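Local coordinates for protein ParA (Salmonella enterica subsp. enterica serovar Newport str. SL317, PDB 3EZF) that probably binds adenine nucleotides as a P-loop NTPase that partitions plasmid DNA and, with ADP, regulates transcription, probably through its helix-turn-helix domain, at residues 173-176 / 182-185; 341-346 / 392-397. All coordinates share one frame; numbering follows the deposited sequence.

In the fold
Followed from its N terminus, the chain passes through the helix-turn-helix region before entering the P-loop NTPase fold, whose parallel sheet has strand order 3-2-4-1-5-6. Contact 1 comes first, after strand 149-153: residues 173-176 and 182-185 close a short loop filled by the helix 177-182. Contact 2 follows in series. It closes a much longer loop, from residues 341-346 beyond helix 324-337 to residues 392-397 on the C-terminal helix 378-400. The two loops neither nest nor cross. The contacts lie on opposite sides of the chain's centre, with about 34 Å between contact centres: contact 1 joins surface loops, contact 2 ties the last helix to a segment beside edge strand 312-317.

Contact 1 of 2, residues 173-176 / 182-185. Unlike the reference sequence in segment 182-185: Asn184 (reference Asp).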
loop_
_atom_site.group_PDB
_atom_site.type_symbol
_atom_site.label_atom_id
_atom_site.label_comp_id
_atom_site.label_asym_id
_atom_site.label_seq_id
_atom_site.Cartn_x
_atom_site.Cartn_y
_atom_site.Cartn_z
ATOM N N ILE A 173 -4.572 -9.767 -17.870
ATOM C CA ILE A 173 -3.290 -9.472 -18.512
ATOM C C ILE A 173 -2.321 -10.645 -18.400
ATOM O O ILE A 173 -2.668 -11.704 -17.868
ATOM C CB ILE A 173 -2.617 -8.235 -17.887
ATOM C CG1 ILE A 173 -3.515 -7.005 -18.039
ATOM C CG2 ILE A 173 -1.256 -7.992 -18.520
ATOM C CD1 ILE A 173 -3.046 -5.805 -17.248
ATOM N N LEU A 174 -1.104 -10.454 -18.897
ATOM C CA LEU A 174 -0.121 -11.519 -18.853
ATOM C C LEU A 174 1.334 -11.058 -18.765
ATOM O O LEU A 174 2.121 -11.620 -18.000
ATOM C CB LEU A 174 -0.230 -12.400 -20.099
ATOM C CG LEU A 174 -1.573 -13.097 -20.322
ATOM C CD1 LEU A 174 -1.540 -13.935 -21.590
ATOM C CD2 LEU A 174 -1.938 -13.957 -19.122
ATOM N N GLU A 175 1.695 -10.030 -19.523
ATOM C CA GLU A 175 3.076 -9.580 -19.522
ATOM C C GLU A 175 3.369 -8.381 -18.623
ATOM O O GLU A 175 3.135 -7.235 -19.012
ATOM C CB GLU A 175 3.501 -9.266 -20.958
ATOM C CG GLU A 175 5.008 -9.174 -21.191
ATOM C CD GLU A 175 5.683 -10.524 -21.146
ATOM O OE1 GLU A 175 6.848 -10.636 -21.595
ATOM O OE2 GLU A 175 5.042 -11.474 -20.656
ATOM N N THR A 176 3.884 -8.640 -17.426
ATOM C CA THR A 176 4.223 -7.561 -16.519
ATOM C C THR A 176 5.587 -7.007 -16.923
ATOM O O THR A 176 6.324 -7.632 -17.691
ATOM C CB THR A 176 4.312 -8.040 -15.066
ATOM O OG1 THR A 176 5.368 -8.999 -14.945
ATOM C CG2 THR A 176 2.990 -8.655 -14.616
ATOM N N LEU A 182 12.946 -9.555 -18.081
ATOM C CA LEU A 182 13.664 -10.821 -18.033
ATOM C C LEU A 182 13.610 -11.604 -19.347
ATOM O O LEU A 182 14.520 -12.383 -19.645
ATOM C CB LEU A 182 13.125 -11.684 -16.881
ATOM C CG LEU A 182 13.434 -11.183 -15.462
ATOM C CD1 LEU A 182 12.762 -12.082 -14.412
ATOM C CD2 LEU A 182 14.944 -11.163 -15.267
ATOM N N ASN A 183 12.568 -11.378 -20.146
ATOM C CA ASN A 183 12.419 -12.106 -21.400
ATOM C C ASN A 183 13.146 -11.531 -22.609
ATOM O O ASN A 183 12.897 -11.957 -23.737
ATOM C CB ASN A 183 10.942 -12.274 -21.741
ATOM C CG ASN A 183 10.174 -12.950 -20.639
ATOM O OD1 ASN A 183 10.674 -13.871 -20.002
ATOM N ND2 ASN A 183 8.944 -12.503 -20.412
ATOM N N ASN A 184 14.045 -10.580 -22.388
ATOM C CA ASN A 184 14.791 -9.984 -23.493
ATOM C C ASN A 184 13.929 -9.861 -24.771
ATOM O O ASN A 184 14.327 -10.322 -25.842
ATOM C CB ASN A 184 16.020 -10.842 -23.782
ATOM C CG ASN A 184 17.118 -10.075 -24.474
ATOM O OD1 ASN A 184 16.876 -9.044 -25.089
ATOM N ND2 ASN A 184 18.340 -10.580 -24.383
ATOM N N LEU A 185 12.749 -9.249 -24.645
ATOM C CA LEU A 185 11.837 -9.059 -25.773
ATOM C C LEU A 185 12.379 -8.056 -26.773
ATOM O O LEU A 185 13.369 -7.369 -26.508
ATOM C CB LEU A 185 10.481 -8.574 -25.288
ATOM C CG LEU A 185 9.813 -9.435 -24.221
ATOM C CD1 LEU A 185 8.375 -8.939 -24.021
ATOM C CD2 LEU A 185 9.835 -10.894 -24.647
#
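Glu175, just ahead of the short helix 177-182, lays its carboxylate against Asn183 and Leu185 beyond the far end. The setting is a connection of the P-loop NTPase fold after strand 149-153, and it illustrates how a helix of fewer than two turns can have its flanking loops bridged by side chains: Glu175 stands just before Thr176, the N-cap, and Asn183 is the first residue to leave helical geometry at the other end. The backbones stay well apart, with the CA atoms of Glu175 and Asn183 9.9 Å from each other, and the two side chains span the gap from opposite directions. Glu175 has its CG anti to the backbone N (chi1 -163°), and a bend at chi2 then carries the carboxylate over to the second loop. Thr176 secures the start of the helix, its OG1 accepting a hydrogen bond from the backbone N of Gln179 and sharing another with Asp212 OD1. Helix 187-194 adds a nonpolar neighbour, Val194, which touches both Glu175 and Leu185. The area buried is small, about 98 Å², as befits a surface contact resting on one polar bond and one methyl. That methyl, Leu185 CD1, lies 3.3 Å from Glu175 OE1. The same oxygen accepts the hydrogen bond from Asn183 ND2 at 3.0 Å, on its syn side but tilted 28° from the carboxylate plane, while remaining nearly within the plane of the asparagine amide.

Contact 2 of 2, residues 341-346 / 392-397; sequences ILDSSL and FDRIEF
Arg394 reaches from the C-terminal helix to the loop 341-346, where its guanidinium meets Asp343, Ile341 and Leu342 in turn, an instance of one long side chain joining a helix to a coil by charge, polarity and packing together. The ionic part is a salt bridge: Asp343 OD2 lies at the guanidinium edge, near its plane, 2.6 Å from Arg394 NH1. It is modelled too close to the guanidinium carbon, 2.9 Å from Arg394 CZ, so its even sharing between NH1 and NH2 is doubtful in detail. Both hydrogen bonds are weak, bent to 120° at the hydrogen. Carboxylate and guanidinium planes are turned 29° against each other. The neutral polar part is a further weak bond, from Arg394 NH2 to the carbonyl Ile341 O at 2.7 Å. The packing part belongs to Leu342, whose CD2 lies over one guanidinium face, offset toward the rim, and is 3.5 Å from Arg394 CG. The arginine chain bends at chi2 (-60°), and the Leu342 methyl lies against both the CG and the guanidinium of Arg394. Around the contact, Leu342 is bonded through its backbone to Gly315 of edge strand 312-317 and packs on Ile314 and Phe316, while Arg394 also touches Ile314; Leu342 also touches Phe387, an earlier residue of helix 378-400, and Ile341 rests on helix 324-337.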
loop_
_atom_site.group_PDB
_atom_site.type_symbol
_atom_site.label_atom_id
_atom_site.label_comp_id
_atom_site.label_asym_id
_atom_site.label_seq_id
_atom_site.Cartn_x
_atom_site.Cartn_y
_atom_site.Cartn_z
ATOM N N ILE A 341 11.531 22.645 -5.748
ATOM C CA ILE A 341 10.119 22.480 -5.376
ATOM C C ILE A 341 9.232 23.136 -6.437
ATOM O O ILE A 341 9.655 24.090 -7.093
ATOM C CB ILE A 341 9.808 23.170 -4.016
ATOM C CG1 ILE A 341 8.320 23.029 -3.661
ATOM C CG2 ILE A 341 10.154 24.653 -4.098
ATOM C CD1 ILE A 341 7.961 21.781 -2.882
ATOM N N LEU A 342 8.012 22.629 -6.605
ATOM C CA LEU A 342 7.082 23.205 -7.573
ATOM C C LEU A 342 6.590 24.561 -7.065
ATOM O O LEU A 342 6.917 24.972 -5.949
ATOM C CB LEU A 342 5.878 22.279 -7.803
ATOM C CG LEU A 342 5.862 21.424 -9.079
ATOM C CD1 LEU A 342 4.520 20.735 -9.217
ATOM C CD2 LEU A 342 6.109 22.296 -10.297
ATOM N N ASP A 343 5.811 25.255 -7.892
ATOM C CA ASP A 343 5.267 26.563 -7.539
ATOM C C ASP A 343 3.770 26.411 -7.409
ATOM O O ASP A 343 3.046 27.373 -7.159
ATOM C CB ASP A 343 5.576 27.574 -8.630
ATOM C CG ASP A 343 7.020 27.551 -9.035
ATOM O OD1 ASP A 343 7.876 27.899 -8.191
ATOM O OD2 ASP A 343 7.290 27.173 -10.197
ATOM N N SER A 344 3.315 25.182 -7.614
ATOM C CA SER A 344 1.911 24.849 -7.495
ATOM C C SER A 344 1.873 23.452 -6.895
ATOM O O SER A 344 2.763 22.633 -7.141
ATOM C CB SER A 344 1.230 24.868 -8.864
ATOM O OG SER A 344 0.062 25.673 -8.819
ATOM N N SER A 345 0.858 23.197 -6.081
ATOM C CA SER A 345 0.709 21.902 -5.447
ATOM C C SER A 345 -0.527 21.234 -6.019
ATOM O O SER A 345 -1.534 21.891 -6.284
ATOM C CB SER A 345 0.565 22.070 -3.934
ATOM O OG SER A 345 -0.589 22.826 -3.625
ATOM N N LEU A 346 -0.437 19.926 -6.223
ATOM C CA LEU A 346 -1.544 19.153 -6.765
ATOM C C LEU A 346 -2.649 19.024 -5.734
ATOM O O LEU A 346 -2.400 18.605 -4.615
ATOM C CB LEU A 346 -1.057 17.759 -7.164
ATOM C CG LEU A 346 -2.093 16.659 -7.402
ATOM C CD1 LEU A 346 -3.045 17.064 -8.520
ATOM C CD2 LEU A 346 -1.373 15.360 -7.738
ATOM N N PHE A 392 4.202 20.169 -16.425
ATOM C CA PHE A 392 4.656 20.190 -17.805
ATOM C C PHE A 392 5.686 21.285 -18.094
ATOM O O PHE A 392 6.674 21.051 -18.793
ATOM C CB PHE A 392 3.469 20.341 -18.752
ATOM C CG PHE A 392 3.859 20.271 -20.201
ATOM C CD1 PHE A 392 4.347 21.401 -20.866
ATOM C CD2 PHE A 392 3.817 19.056 -20.881
ATOM C CE1 PHE A 392 4.795 21.319 -22.180
ATOM C CE2 PHE A 392 4.263 18.963 -22.197
ATOM C CZ PHE A 392 4.754 20.103 -22.849
ATOM N N ASP A 393 5.465 22.481 -17.556
ATOM C CA ASP A 393 6.391 23.583 -17.789
ATOM C C ASP A 393 7.735 23.376 -17.093
ATOM O O ASP A 393 8.775 23.775 -17.622
ATOM C CB ASP A 393 5.744 24.907 -17.371
ATOM C CG ASP A 393 4.523 25.231 -18.205
ATOM O OD1 ASP A 393 4.665 25.340 -19.446
ATOM O OD2 ASP A 393 3.424 25.365 -17.624
ATOM N N ARG A 394 7.721 22.748 -15.916
ATOM C CA ARG A 394 8.966 22.476 -15.191
ATOM C C ARG A 394 9.865 21.613 -16.053
ATOM O O ARG A 394 11.060 21.900 -16.201
ATOM C CB ARG A 394 8.696 21.727 -13.897
ATOM C CG ARG A 394 8.591 22.591 -12.679
ATOM C CD ARG A 394 9.873 23.371 -12.419
ATOM N NE ARG A 394 9.838 24.013 -11.106
ATOM C CZ ARG A 394 8.815 24.733 -10.646
ATOM N NH1 ARG A 394 7.720 24.921 -11.384
ATOM N NH2 ARG A 394 8.879 25.255 -9.432
ATOM N N ILE A 395 9.286 20.546 -16.607
ATOM C CA ILE A 395 10.028 19.642 -17.470
ATOM C C ILE A 395 10.687 20.440 -18.576
ATOM O O ILE A 395 11.901 20.361 -18.742
ATOM C CB ILE A 395 9.121 18.566 -18.124
ATOM C CG1 ILE A 395 8.855 17.428 -17.149
ATOM C CG2 ILE A 395 9.797 17.978 -19.356
ATOM C CD1 ILE A 395 8.014 17.817 -15.996
ATOM N N GLU A 396 9.892 21.217 -19.320
ATOM C CA GLU A 396 10.424 22.018 -20.426
ATOM C C GLU A 396 11.553 22.940 -19.983
ATOM O O GLU A 396 12.576 23.047 -20.663
ATOM C CB GLU A 396 9.307 22.815 -21.105
ATOM C CG GLU A 396 8.269 21.925 -21.786
ATOM C CD GLU A 396 8.896 20.847 -22.656
ATOM O OE1 GLU A 396 9.452 21.180 -23.724
ATOM O OE2 GLU A 396 8.841 19.661 -22.265
ATOM N N PHE A 397 11.374 23.583 -18.832
ATOM C CA PHE A 397 12.394 24.469 -18.296
ATOM C C PHE A 397 13.643 23.655 -18.054
ATOM O O PHE A 397 14.692 23.884 -18.662
ATOM C CB PHE A 397 11.945 25.069 -16.967
ATOM C CG PHE A 397 13.055 25.768 -16.210
ATOM C CD1 PHE A 397 13.650 26.911 -16.725
ATOM C CD2 PHE A 397 13.511 25.270 -14.991
ATOM C CE1 PHE A 397 14.679 27.541 -16.043
ATOM C CE2 PHE A 397 14.539 25.894 -14.302
ATOM C CZ PHE A 397 15.124 27.030 -14.826
#